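Local coordinates for protein glycosyl transferase (Staphylococcus aureus, PDB 5TZJ) that belongs to glycosyl transferase family 2 and, in this model, holds uridine-diphosphate-N-acetylglucosamine in a pocket, at residues 34-39 / 79-84; 4-9 / 73-78; 301-306 / 341-346; 261-266 / 311-316. All blocks are in the same frame, centred on the assembly; numbering follows the deposited sequence.

Contact 1 (34-39 / 79-84); sequences EVVVVD and LKQAEG
Glu34 reaches from the beginning of strand segment 34-39 to the turn that follows helix 72-81, where it takes the backbone N-H of Glu83. Its CB already points toward that turn. The first torsion puts CG between the backbone N and the carbonyl carbon (chi1 72°), and beyond CG the chain runs straight, which carries the carboxylate to the backbone of 82-83. Glu34 CD then stands 3.9 Å from Glu83 N, and Glu34 OE2 lies 3.4 Å from Ala82 CA. The bond itself, from Glu83 N to Glu34 OE2, measures 2.8 Å and is almost linear, with 174° at the hydrogen. It enters on the syn side of OE2, 23° out of the carboxylate plane. Glu34 OE1 forms a salt bridge with Lys60 NZ. Because Lys60 also pairs with Glu83 and takes the carbonyl of Gln81, its charge probably offsets the closeness of Glu34 OE1 and Glu83 OE1, 4.5 Å apart.

Farther along the strand, the side chain of Gln81 crosses that of Val36 at a slant, with Gln81 OE1 3.3 Å from Val36 CG1. Gln81 OE1 also accepts from a water 2.5 Å away, and this water donates to Val37 O at 3.1 Å as well.

Strand 33-39 runs parallel between strands 3-9 and 59-63 of the large mixed sheet. Helix 72-81 lies on one face of this sheet, where Ala78 and Pro74 continue the cover over Val36 and Val38, and Ser4 of strand 3-9 bonds both Glu34 OE2 and Gly84 N.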
# COMPACT_ATOMS: atom_id res chain seq x y z
N GLU A 34 -21.19 -11.48 1.71
CA GLU A 34 -20.62 -12.69 2.27
C GLU A 34 -19.32 -12.29 2.94
O GLU A 34 -18.73 -11.26 2.59
CB GLU A 34 -20.36 -13.74 1.18
CG GLU A 34 -19.19 -13.42 0.24
CD GLU A 34 -18.99 -14.49 -0.81
OE1 GLU A 34 -19.68 -15.53 -0.72
OE2 GLU A 34 -18.18 -14.31 -1.74
N VAL A 35 -18.90 -13.09 3.92
CA VAL A 35 -17.66 -12.85 4.64
C VAL A 35 -16.78 -14.05 4.36
O VAL A 35 -17.16 -15.17 4.71
CB VAL A 35 -17.89 -12.67 6.15
CG1 VAL A 35 -16.54 -12.37 6.89
CG2 VAL A 35 -18.91 -11.61 6.41
N VAL A 36 -15.64 -13.82 3.72
CA VAL A 36 -14.76 -14.89 3.29
C VAL A 36 -13.54 -14.84 4.19
O VAL A 36 -12.69 -13.94 4.07
CB VAL A 36 -14.36 -14.78 1.82
CG1 VAL A 36 -13.58 -16.05 1.39
CG2 VAL A 36 -15.60 -14.52 0.95
N VAL A 37 -13.47 -15.80 5.09
CA VAL A 37 -12.42 -15.89 6.09
C VAL A 37 -11.49 -17.00 5.65
O VAL A 37 -11.93 -18.16 5.52
CB VAL A 37 -13.00 -16.18 7.49
CG1 VAL A 37 -11.84 -16.38 8.52
CG2 VAL A 37 -13.94 -15.04 7.92
N VAL A 38 -10.22 -16.65 5.43
CA VAL A 38 -9.19 -17.65 5.19
C VAL A 38 -8.17 -17.57 6.32
O VAL A 38 -7.50 -16.55 6.52
CB VAL A 38 -8.52 -17.48 3.82
CG1 VAL A 38 -7.45 -18.61 3.63
CG2 VAL A 38 -9.57 -17.52 2.77
N ASP A 39 -8.04 -18.67 7.05
CA ASP A 39 -7.20 -18.69 8.24
C ASP A 39 -5.82 -19.23 7.86
O ASP A 39 -5.70 -20.34 7.31
CB ASP A 39 -7.83 -19.56 9.34
CG ASP A 39 -6.97 -19.60 10.58
OD1 ASP A 39 -6.96 -18.59 11.35
OD2 ASP A 39 -6.27 -20.63 10.78
N LEU A 79 -10.03 -14.38 -2.53
CA LEU A 79 -10.47 -13.66 -3.72
C LEU A 79 -11.03 -14.63 -4.77
O LEU A 79 -12.07 -14.37 -5.39
CB LEU A 79 -9.32 -12.82 -4.27
CG LEU A 79 -9.61 -11.89 -5.47
CD1 LEU A 79 -10.83 -11.02 -5.20
CD2 LEU A 79 -8.34 -11.04 -5.81
N LYS A 80 -10.38 -15.80 -4.91
CA LYS A 80 -10.89 -16.81 -5.84
C LYS A 80 -12.27 -17.33 -5.43
O LYS A 80 -13.13 -17.54 -6.29
CB LYS A 80 -9.88 -17.96 -5.96
CG LYS A 80 -8.80 -17.68 -7.00
CD LYS A 80 -7.39 -18.01 -6.50
CE LYS A 80 -6.32 -17.55 -7.51
NZ LYS A 80 -4.98 -17.24 -6.89
N GLN A 81 -12.50 -17.54 -4.12
CA GLN A 81 -13.80 -18.02 -3.63
C GLN A 81 -14.88 -16.96 -3.72
O GLN A 81 -16.07 -17.30 -3.74
CB GLN A 81 -13.70 -18.49 -2.17
CG GLN A 81 -12.79 -19.71 -1.93
CD GLN A 81 -12.41 -19.92 -0.45
OE1 GLN A 81 -12.68 -19.07 0.39
NE2 GLN A 81 -11.78 -21.05 -0.15
N ALA A 82 -14.49 -15.70 -3.76
CA ALA A 82 -15.42 -14.58 -3.63
C ALA A 82 -16.39 -14.52 -4.80
O ALA A 82 -16.00 -14.58 -5.97
CB ALA A 82 -14.62 -13.28 -3.54
N GLU A 83 -17.67 -14.34 -4.47
CA GLU A 83 -18.74 -14.21 -5.45
C GLU A 83 -19.37 -12.82 -5.49
O GLU A 83 -20.24 -12.59 -6.34
CB GLU A 83 -19.82 -15.26 -5.17
CG GLU A 83 -19.42 -16.66 -5.59
CD GLU A 83 -20.53 -17.68 -5.39
OE1 GLU A 83 -20.70 -18.16 -4.24
OE2 GLU A 83 -21.24 -18.00 -6.38
N GLY A 84 -18.98 -11.90 -4.61
CA GLY A 84 -19.59 -10.58 -4.62
C GLY A 84 -19.19 -9.76 -5.84
O GLY A 84 -18.14 -9.99 -6.44
O HOH W 1 -12.90 -19.52 2.86

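Contact 2 (4-9 / 73-78); sequences SVIVPT and KPRNVA. With UD1 (uridine-diphosphate-N-acetylglucosamine), chain C.
The guanidinium of Arg75 meets O3' of uridine-diphosphate-N-acetylglucosamine at its edge, near its plane, whereas the ring of Pro8 comes in obliquely, with Pro8 CG 3.7 Å from Arg75 NE. Phe169 adds a cation-pi contact. An extended run from CG to NE carries the group to the sugar: Arg75 NH2 donates to O4' of the ligand at 2.8 Å (150° at the hydrogen), and weaker bonds run from NH2 to O3' and from NH1 to O4'. Salt bridges to Asp91 and Glu177 further fix its rotation. Arg75 NE donates to a water at 2.9 Å, which only weakly reaches Ile6 O. Pro8 also serves the pocket through its carbonyl, since ligand O3B donates to Pro8 O at 2.7 Å.

Behind the polar end, the packing is apolar. Pro8 CB rests 3.8 Å from Pro74 CB, and Ile6 CG2, anti to its own backbone N, presses on Ala78 CB at a tight 3.5 Å.

Strand segment 4-9 and helix segment 73-78 run roughly antiparallel, at 145°, with axes 7.6 Å apart. The strand lies between parallel strands 33-39 and 86-89; Ile6 and Pro8 face helix 72-81, while Val7 and Thr9 turn away from it and pack on helix 16-24.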
# COMPACT_ATOMS: atom_id res chain seq x y z
N SER A 4 -18.08 -9.03 -1.19
CA SER A 4 -17.43 -10.09 -0.47
C SER A 4 -16.44 -9.41 0.45
O SER A 4 -15.55 -8.70 -0.03
CB SER A 4 -16.73 -11.08 -1.41
OG SER A 4 -17.62 -11.65 -2.34
N VAL A 5 -16.63 -9.58 1.75
CA VAL A 5 -15.69 -9.04 2.74
C VAL A 5 -14.61 -10.08 2.98
O VAL A 5 -14.90 -11.18 3.49
CB VAL A 5 -16.42 -8.68 4.04
CG1 VAL A 5 -15.42 -8.08 5.02
CG2 VAL A 5 -17.58 -7.74 3.71
N ILE A 6 -13.36 -9.76 2.65
CA ILE A 6 -12.29 -10.76 2.70
C ILE A 6 -11.41 -10.49 3.92
O ILE A 6 -10.84 -9.39 4.05
CB ILE A 6 -11.49 -10.77 1.39
CG1 ILE A 6 -12.34 -11.42 0.28
CG2 ILE A 6 -10.10 -11.46 1.59
CD1 ILE A 6 -11.77 -11.31 -1.12
N VAL A 7 -11.25 -11.50 4.77
CA VAL A 7 -10.58 -11.40 6.06
C VAL A 7 -9.53 -12.49 6.15
O VAL A 7 -9.88 -13.66 6.33
CB VAL A 7 -11.58 -11.57 7.23
CG1 VAL A 7 -10.84 -11.42 8.59
CG2 VAL A 7 -12.73 -10.57 7.09
N PRO A 8 -8.25 -12.17 6.02
CA PRO A 8 -7.22 -13.18 6.34
C PRO A 8 -7.03 -13.20 7.85
O PRO A 8 -6.96 -12.15 8.49
CB PRO A 8 -5.96 -12.65 5.63
CG PRO A 8 -6.16 -11.03 5.64
CD PRO A 8 -7.72 -10.87 5.61
N THR A 9 -6.96 -14.40 8.45
CA THR A 9 -6.74 -14.46 9.90
C THR A 9 -5.47 -15.25 10.24
O THR A 9 -5.09 -16.18 9.52
CB THR A 9 -7.94 -15.11 10.64
OG1 THR A 9 -8.10 -16.46 10.20
CG2 THR A 9 -9.23 -14.33 10.35
N LYS A 73 -1.28 -14.76 0.54
CA LYS A 73 -1.88 -16.03 0.11
C LYS A 73 -3.30 -16.22 0.65
O LYS A 73 -4.20 -16.53 -0.16
CB LYS A 73 -0.98 -17.20 0.48
CG LYS A 73 -1.61 -18.51 -0.03
CD LYS A 73 -0.66 -19.71 0.04
CE LYS A 73 -1.21 -20.89 -0.77
NZ LYS A 73 -0.28 -22.07 -0.55
N PRO A 74 -3.60 -16.00 1.94
CA PRO A 74 -5.01 -16.12 2.35
C PRO A 74 -5.93 -15.16 1.64
O PRO A 74 -7.09 -15.52 1.40
CB PRO A 74 -4.98 -15.88 3.87
CG PRO A 74 -3.61 -15.57 4.25
CD PRO A 74 -2.69 -15.86 3.09
N ARG A 75 -5.47 -13.94 1.27
CA ARG A 75 -6.40 -13.07 0.57
C ARG A 75 -6.63 -13.56 -0.86
O ARG A 75 -7.77 -13.50 -1.37
CB ARG A 75 -5.97 -11.59 0.57
CG ARG A 75 -5.85 -10.88 1.95
CD ARG A 75 -5.23 -9.45 1.76
NE ARG A 75 -5.16 -8.66 2.99
CZ ARG A 75 -4.12 -7.90 3.31
NH1 ARG A 75 -3.09 -7.87 2.48
NH2 ARG A 75 -4.10 -7.18 4.44
N ASN A 76 -5.58 -14.08 -1.50
CA ASN A 76 -5.70 -14.69 -2.84
C ASN A 76 -6.65 -15.87 -2.84
O ASN A 76 -7.49 -16.01 -3.74
CB ASN A 76 -4.32 -15.15 -3.32
CG ASN A 76 -3.41 -13.98 -3.67
OD1 ASN A 76 -3.89 -12.86 -3.87
ND2 ASN A 76 -2.11 -14.23 -3.79
N VAL A 77 -6.54 -16.77 -1.85
CA VAL A 77 -7.47 -17.89 -1.75
C VAL A 77 -8.89 -17.38 -1.60
O VAL A 77 -9.82 -17.86 -2.27
CB VAL A 77 -7.08 -18.80 -0.57
CG1 VAL A 77 -8.12 -19.93 -0.36
CG2 VAL A 77 -5.64 -19.28 -0.72
N ALA A 78 -9.07 -16.35 -0.76
CA ALA A 78 -10.40 -15.78 -0.56
C ALA A 78 -10.91 -15.11 -1.82
O ALA A 78 -12.11 -15.18 -2.13
CB ALA A 78 -10.38 -14.75 0.58
C1' UD1 C . -0.84 -3.31 7.51
C2' UD1 C . -1.89 -3.19 6.42
C3' UD1 C . -2.26 -4.58 6.02
C4' UD1 C . -1.09 -5.12 5.27
C5' UD1 C . 0.04 -5.36 6.28
C6' UD1 C . 1.27 -5.87 5.60
C7' UD1 C . -3.07 -0.99 6.70
C8' UD1 C . -1.88 -0.31 6.04
N2' UD1 C . -3.07 -2.42 6.90
O1' UD1 C . -1.47 -3.91 8.59
O3' UD1 C . -3.50 -4.63 5.26
O4' UD1 C . -1.45 -6.32 4.62
O5' UD1 C . 0.36 -4.09 6.99
O6' UD1 C . 1.49 -5.15 4.41
O7' UD1 C . -4.00 -0.37 7.07
N1 UD1 C . -2.12 -12.35 8.47
C2 UD1 C . -2.19 -13.65 7.75
N3 UD1 C . -1.02 -14.58 7.74
C4 UD1 C . 0.20 -14.18 8.44
C5 UD1 C . 0.27 -12.86 9.14
C6 UD1 C . -0.90 -11.95 9.14
O2 UD1 C . -3.18 -13.95 7.19
O4 UD1 C . 1.13 -14.92 8.43
C1B UD1 C . -3.25 -11.46 8.40
C2B UD1 C . -3.67 -10.78 9.82
O2' UD1 C . -4.50 -11.74 10.59
C3B UD1 C . -4.29 -9.65 9.47
C4B UD1 C . -3.65 -9.22 8.14
O4B UD1 C . -2.91 -10.45 7.60
O3B UD1 C . -5.74 -9.89 9.16
C5B UD1 C . -2.69 -8.17 8.25
O5B UD1 C . -1.65 -8.56 9.11
PA UD1 C . -1.29 -7.52 10.34
O1A UD1 C . -0.39 -8.20 11.34
O2A UD1 C . -2.56 -7.01 10.98
O3A UD1 C . -0.52 -6.26 9.56
PB UD1 C . -0.67 -4.64 9.84
O1B UD1 C . -1.42 -4.30 11.11
O2B UD1 C . 0.79 -4.25 9.99
O HOH W 2 -7.67 -8.07 4.36

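Contact 3 (301-306 / 341-346); sequences LHYARA and GEPYFE
An edge-to-face aromatic pair, His302 with Phe345, docks helix 298-305 against an outer strand of the small antiparallel sheet near the C terminus. The edge of Phe345 is turned to the face of His302. Phe345 CZ lies 3.8 Å from His302 CG, the ring centroids are 5.5 Å apart, and the planes meet at 67°. His302 can offer this face because its CG is anti to the backbone N (chi1 -178°), which sends the imidazole out from the helix toward the strand.

The next residue, Tyr303, and Glu342 approach each other from opposite directions. The Tyr303 hydroxyl donates to Glu342 OE2, which lies at the edge of the phenol ring and near its plane; the ring and carboxylate planes are 46° apart. The modelled length from Tyr303 OH to Glu342 OE2, 2.4 Å, is unusually short, so its exact value is doubtful. The sheet itself has three strands, 326-330, 333-337 and 344-348, and Phe345 pairs through its backbone with Ile336 of the middle one. Glu342 bends at chi2 and holds its carboxylate by the phenol.

Two waters extend the junction. One lies in the plane of the His302 ring, 2.6 Å from His302 NE2, and donates to Glu342 OE2 at 2.8 Å. The other donates to Pro343 O at 2.6 Å and only weakly to Tyr303 OH. The Tyr303 side chain also packs, through its ring, on Asn311 and, in the same helix 309-321, touches Val315.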
# COMPACT_ATOMS: atom_id res chain seq x y z
N LEU A 301 18.47 9.23 -6.36
CA LEU A 301 18.25 8.38 -7.54
C LEU A 301 19.55 8.17 -8.30
O LEU A 301 19.85 7.06 -8.74
CB LEU A 301 17.20 9.00 -8.46
CG LEU A 301 15.81 9.15 -7.84
CD1 LEU A 301 14.91 9.92 -8.75
CD2 LEU A 301 15.20 7.77 -7.60
N HIS A 302 20.32 9.25 -8.49
CA HIS A 302 21.63 9.16 -9.15
C HIS A 302 22.53 8.11 -8.51
O HIS A 302 23.00 7.18 -9.17
CB HIS A 302 22.33 10.52 -9.12
CG HIS A 302 23.65 10.53 -9.83
ND1 HIS A 302 23.75 10.70 -11.20
CD2 HIS A 302 24.91 10.38 -9.36
CE1 HIS A 302 25.04 10.68 -11.54
NE2 HIS A 302 25.76 10.47 -10.44
N TYR A 303 22.78 8.23 -7.21
CA TYR A 303 23.74 7.33 -6.56
C TYR A 303 23.16 5.93 -6.31
O TYR A 303 23.91 4.96 -6.28
CB TYR A 303 24.24 7.98 -5.26
CG TYR A 303 25.12 9.18 -5.60
CD1 TYR A 303 26.23 9.01 -6.42
CD2 TYR A 303 24.81 10.47 -5.14
CE1 TYR A 303 27.05 10.09 -6.78
CE2 TYR A 303 25.61 11.57 -5.51
CZ TYR A 303 26.73 11.37 -6.30
OH TYR A 303 27.51 12.46 -6.66
N ALA A 304 21.83 5.81 -6.16
CA ALA A 304 21.23 4.49 -6.12
C ALA A 304 21.42 3.76 -7.45
O ALA A 304 21.82 2.57 -7.49
CB ALA A 304 19.71 4.60 -5.76
N ARG A 305 21.16 4.46 -8.56
CA ARG A 305 21.31 3.84 -9.86
C ARG A 305 22.76 3.40 -10.10
O ARG A 305 23.00 2.33 -10.70
CB ARG A 305 20.83 4.81 -10.94
CG ARG A 305 20.47 4.12 -12.28
CD ARG A 305 19.77 5.09 -13.21
NE ARG A 305 18.33 5.32 -12.97
CZ ARG A 305 17.86 6.50 -12.56
NH1 ARG A 305 16.57 6.73 -12.38
NH2 ARG A 305 18.73 7.45 -12.27
N ALA A 306 23.74 4.19 -9.63
CA ALA A 306 25.16 3.75 -9.69
C ALA A 306 25.56 2.77 -8.58
O ALA A 306 26.75 2.43 -8.48
CB ALA A 306 26.08 4.96 -9.61
N GLY A 341 34.46 16.65 -7.28
CA GLY A 341 34.37 16.06 -8.60
C GLY A 341 33.01 15.54 -9.00
O GLY A 341 32.87 15.01 -10.11
N GLU A 342 32.03 15.65 -8.16
CA GLU A 342 30.73 15.08 -8.45
C GLU A 342 29.83 16.12 -9.09
O GLU A 342 30.12 17.31 -9.02
CB GLU A 342 30.10 14.57 -7.15
CG GLU A 342 30.76 13.31 -6.64
CD GLU A 342 30.59 12.16 -7.61
OE1 GLU A 342 31.61 11.58 -8.04
OE2 GLU A 342 29.43 11.84 -7.94
N PRO A 343 28.71 15.72 -9.71
CA PRO A 343 27.81 16.69 -10.33
C PRO A 343 27.18 17.62 -9.30
O PRO A 343 27.00 17.26 -8.13
CB PRO A 343 26.73 15.83 -10.99
CG PRO A 343 27.25 14.41 -10.98
CD PRO A 343 28.26 14.32 -9.89
N TYR A 344 26.80 18.84 -9.75
CA TYR A 344 25.89 19.66 -8.97
C TYR A 344 24.46 19.22 -9.27
O TYR A 344 24.11 18.93 -10.42
CB TYR A 344 26.02 21.16 -9.31
CG TYR A 344 27.11 21.90 -8.65
CD1 TYR A 344 28.44 21.75 -9.07
CD2 TYR A 344 26.83 22.84 -7.67
CE1 TYR A 344 29.46 22.50 -8.48
CE2 TYR A 344 27.82 23.57 -7.09
CZ TYR A 344 29.15 23.41 -7.50
OH TYR A 344 30.11 24.19 -6.90
N PHE A 345 23.63 19.18 -8.23
CA PHE A 345 22.19 18.92 -8.37
C PHE A 345 21.41 20.17 -7.99
O PHE A 345 21.55 20.67 -6.87
CB PHE A 345 21.76 17.76 -7.45
CG PHE A 345 22.42 16.49 -7.80
CD1 PHE A 345 21.83 15.64 -8.73
CD2 PHE A 345 23.68 16.18 -7.28
CE1 PHE A 345 22.44 14.45 -9.10
CE2 PHE A 345 24.32 14.97 -7.67
CZ PHE A 345 23.69 14.11 -8.55
N GLU A 346 20.51 20.61 -8.88
CA GLU A 346 19.92 21.94 -8.80
C GLU A 346 18.51 21.91 -8.21
O GLU A 346 17.82 20.88 -8.29
CB GLU A 346 19.86 22.58 -10.19
CG GLU A 346 21.20 22.63 -10.88
CD GLU A 346 21.32 23.78 -11.89
OE1 GLU A 346 20.29 24.22 -12.47
OE2 GLU A 346 22.46 24.24 -12.07
O HOH W 3 28.38 10.57 -10.22
O HOH W 4 27.21 15.80 -6.00

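Contact 4 (261-266 / 311-316); sequences GFSLKV and NYRTVE
Glu316 OE1 is gripped twice by Ser263. Ser263 OG donates to Glu316 OE1 at 2.5 Å, and OE1 receives it on its anti lone pair, away from the other carboxylate oxygen. The backbone N of Ser263 donates at 2.9 Å, with 146° at the hydrogen, meeting Glu316 OE1 nearly end-on to its C-O bond. Ser263 manages both because OG sits between its backbone N and carbonyl carbon (chi1 74°), close to its own amide. The second oxygen, Glu316 OE2, accepts from Gly261 N at 2.9 Å on its syn side. A bend at chi2 of Glu316 brings the carboxylate round to these donors.

The three donors belong to the beginning of the short helix 262-265, with Gly261, whose phi is positive, at its N-cap position. A carboxylate from helix 309-321 thus binds the amides at another helix's N-terminal end, where the helix dipole would probably favour its negative charge.

Alongside this polar core, Phe262 and Tyr312 cross at roughly a right angle as side chains, yet their rings meet obliquely, with planes at 44° and centroids 5.1 Å apart. Phe262 CE2 comes within 3.3 Å of Tyr312 CE1. Trp274 of helix 271-282 meets the Phe262 ring with nearly parallel planes. On the flank away from these rings, Leu264 CG packs 4.1 Å from Glu316 CB. Arg313 CB lies 3.9 Å from Ser263 OG, and the guanidinium of Arg313 goes on to Gln271 and Asp310.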
# COMPACT_ATOMS: atom_id res chain seq x y z
N GLY A 261 16.28 7.71 4.67
CA GLY A 261 17.23 7.71 5.76
C GLY A 261 17.94 6.38 6.02
O GLY A 261 18.61 6.26 7.03
N PHE A 262 17.82 5.37 5.14
CA PHE A 262 18.35 4.04 5.50
C PHE A 262 19.87 4.09 5.71
O PHE A 262 20.41 3.36 6.56
CB PHE A 262 17.98 2.97 4.43
CG PHE A 262 18.96 2.91 3.28
CD1 PHE A 262 20.11 2.14 3.37
CD2 PHE A 262 18.75 3.70 2.13
CE1 PHE A 262 21.03 2.12 2.33
CE2 PHE A 262 19.64 3.68 1.09
CZ PHE A 262 20.80 2.89 1.19
N SER A 263 20.57 4.98 5.00
CA SER A 263 22.03 5.09 5.17
C SER A 263 22.41 5.74 6.49
O SER A 263 23.58 5.60 6.92
CB SER A 263 22.65 5.79 3.95
OG SER A 263 22.43 7.21 3.85
N LEU A 264 21.47 6.39 7.18
CA LEU A 264 21.74 6.91 8.52
C LEU A 264 21.42 5.86 9.60
O LEU A 264 22.01 5.91 10.69
CB LEU A 264 20.90 8.15 8.82
CG LEU A 264 21.05 9.18 7.67
CD1 LEU A 264 20.16 10.39 7.85
CD2 LEU A 264 22.48 9.60 7.71
N LYS A 265 20.48 4.97 9.33
CA LYS A 265 19.94 4.08 10.37
C LYS A 265 20.48 2.64 10.30
O LYS A 265 20.61 1.99 11.34
CB LYS A 265 18.41 3.99 10.27
CG LYS A 265 17.67 5.32 10.22
CD LYS A 265 16.44 5.19 9.29
CE LYS A 265 15.51 6.36 9.43
NZ LYS A 265 15.13 6.46 10.85
N VAL A 266 20.72 2.11 9.10
CA VAL A 266 21.14 0.73 8.93
C VAL A 266 22.61 0.59 9.32
O VAL A 266 23.45 1.47 9.02
CB VAL A 266 20.90 0.32 7.46
CG1 VAL A 266 21.47 -1.09 7.15
CG2 VAL A 266 19.38 0.35 7.15
N ASN A 311 28.63 7.73 -1.73
CA ASN A 311 28.00 9.00 -2.14
C ASN A 311 26.52 9.08 -1.77
O ASN A 311 26.04 10.16 -1.38
CB ASN A 311 28.21 9.22 -3.65
CG ASN A 311 29.57 9.95 -3.94
OD1 ASN A 311 29.91 10.87 -3.23
ND2 ASN A 311 30.34 9.50 -4.94
N TYR A 312 25.79 7.95 -1.80
CA TYR A 312 24.41 7.99 -1.30
C TYR A 312 24.39 8.44 0.15
O TYR A 312 23.60 9.31 0.55
CB TYR A 312 23.75 6.60 -1.46
CG TYR A 312 22.27 6.63 -1.28
CD1 TYR A 312 21.69 6.75 -0.02
CD2 TYR A 312 21.44 6.52 -2.40
CE1 TYR A 312 20.22 6.81 0.12
CE2 TYR A 312 20.01 6.53 -2.27
CZ TYR A 312 19.43 6.66 -1.03
OH TYR A 312 18.02 6.70 -1.02
N ARG A 313 25.27 7.85 0.97
CA ARG A 313 25.31 8.17 2.40
C ARG A 313 25.76 9.60 2.66
O ARG A 313 25.25 10.25 3.57
CB ARG A 313 26.24 7.19 3.12
CG ARG A 313 26.29 7.38 4.64
CD ARG A 313 27.39 6.53 5.26
NE ARG A 313 27.27 5.15 4.92
CZ ARG A 313 28.17 4.44 4.23
NH1 ARG A 313 29.31 4.98 3.82
NH2 ARG A 313 27.93 3.15 4.00
N THR A 314 26.76 10.08 1.91
CA THR A 314 27.13 11.49 2.01
C THR A 314 25.93 12.40 1.74
O THR A 314 25.71 13.39 2.45
CB THR A 314 28.30 11.79 1.05
OG1 THR A 314 29.50 11.14 1.53
CG2 THR A 314 28.59 13.35 0.93
N VAL A 315 25.14 12.10 0.73
CA VAL A 315 23.94 12.92 0.48
C VAL A 315 23.03 12.93 1.72
O VAL A 315 22.62 14.00 2.19
CB VAL A 315 23.20 12.42 -0.76
CG1 VAL A 315 21.81 13.04 -0.84
CG2 VAL A 315 24.02 12.70 -2.05
N GLU A 316 22.71 11.75 2.26
CA GLU A 316 21.76 11.69 3.37
C GLU A 316 22.32 12.39 4.61
O GLU A 316 21.56 13.04 5.33
CB GLU A 316 21.40 10.23 3.72
CG GLU A 316 20.61 9.51 2.56
CD GLU A 316 19.55 8.54 3.06
OE1 GLU A 316 19.93 7.44 3.56
OE2 GLU A 316 18.33 8.88 2.98

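From the N terminus, segment 4-9 of strand 3-9 opens contact 2 and segment 34-39 of strand 33-39 opens contact 1; helix 72-81 and the turn after it then close contact 2 at 73-78 and contact 1 at 79-84. The two loops therefore cross, tying neighbouring strands of the large sheet to one helix, with centres 6 Å apart. Much later, residues 261-266 open contact 4 and 301-306 open contact 3, before 311-316 closes the former and 341-346 the latter. These loops also cross: contact 4 joins helix 309-321 to helix 262-265, and contact 3 joins helix 298-305 to the C-terminal sheet. The two pairs follow in series on opposite sides of the chain's centre.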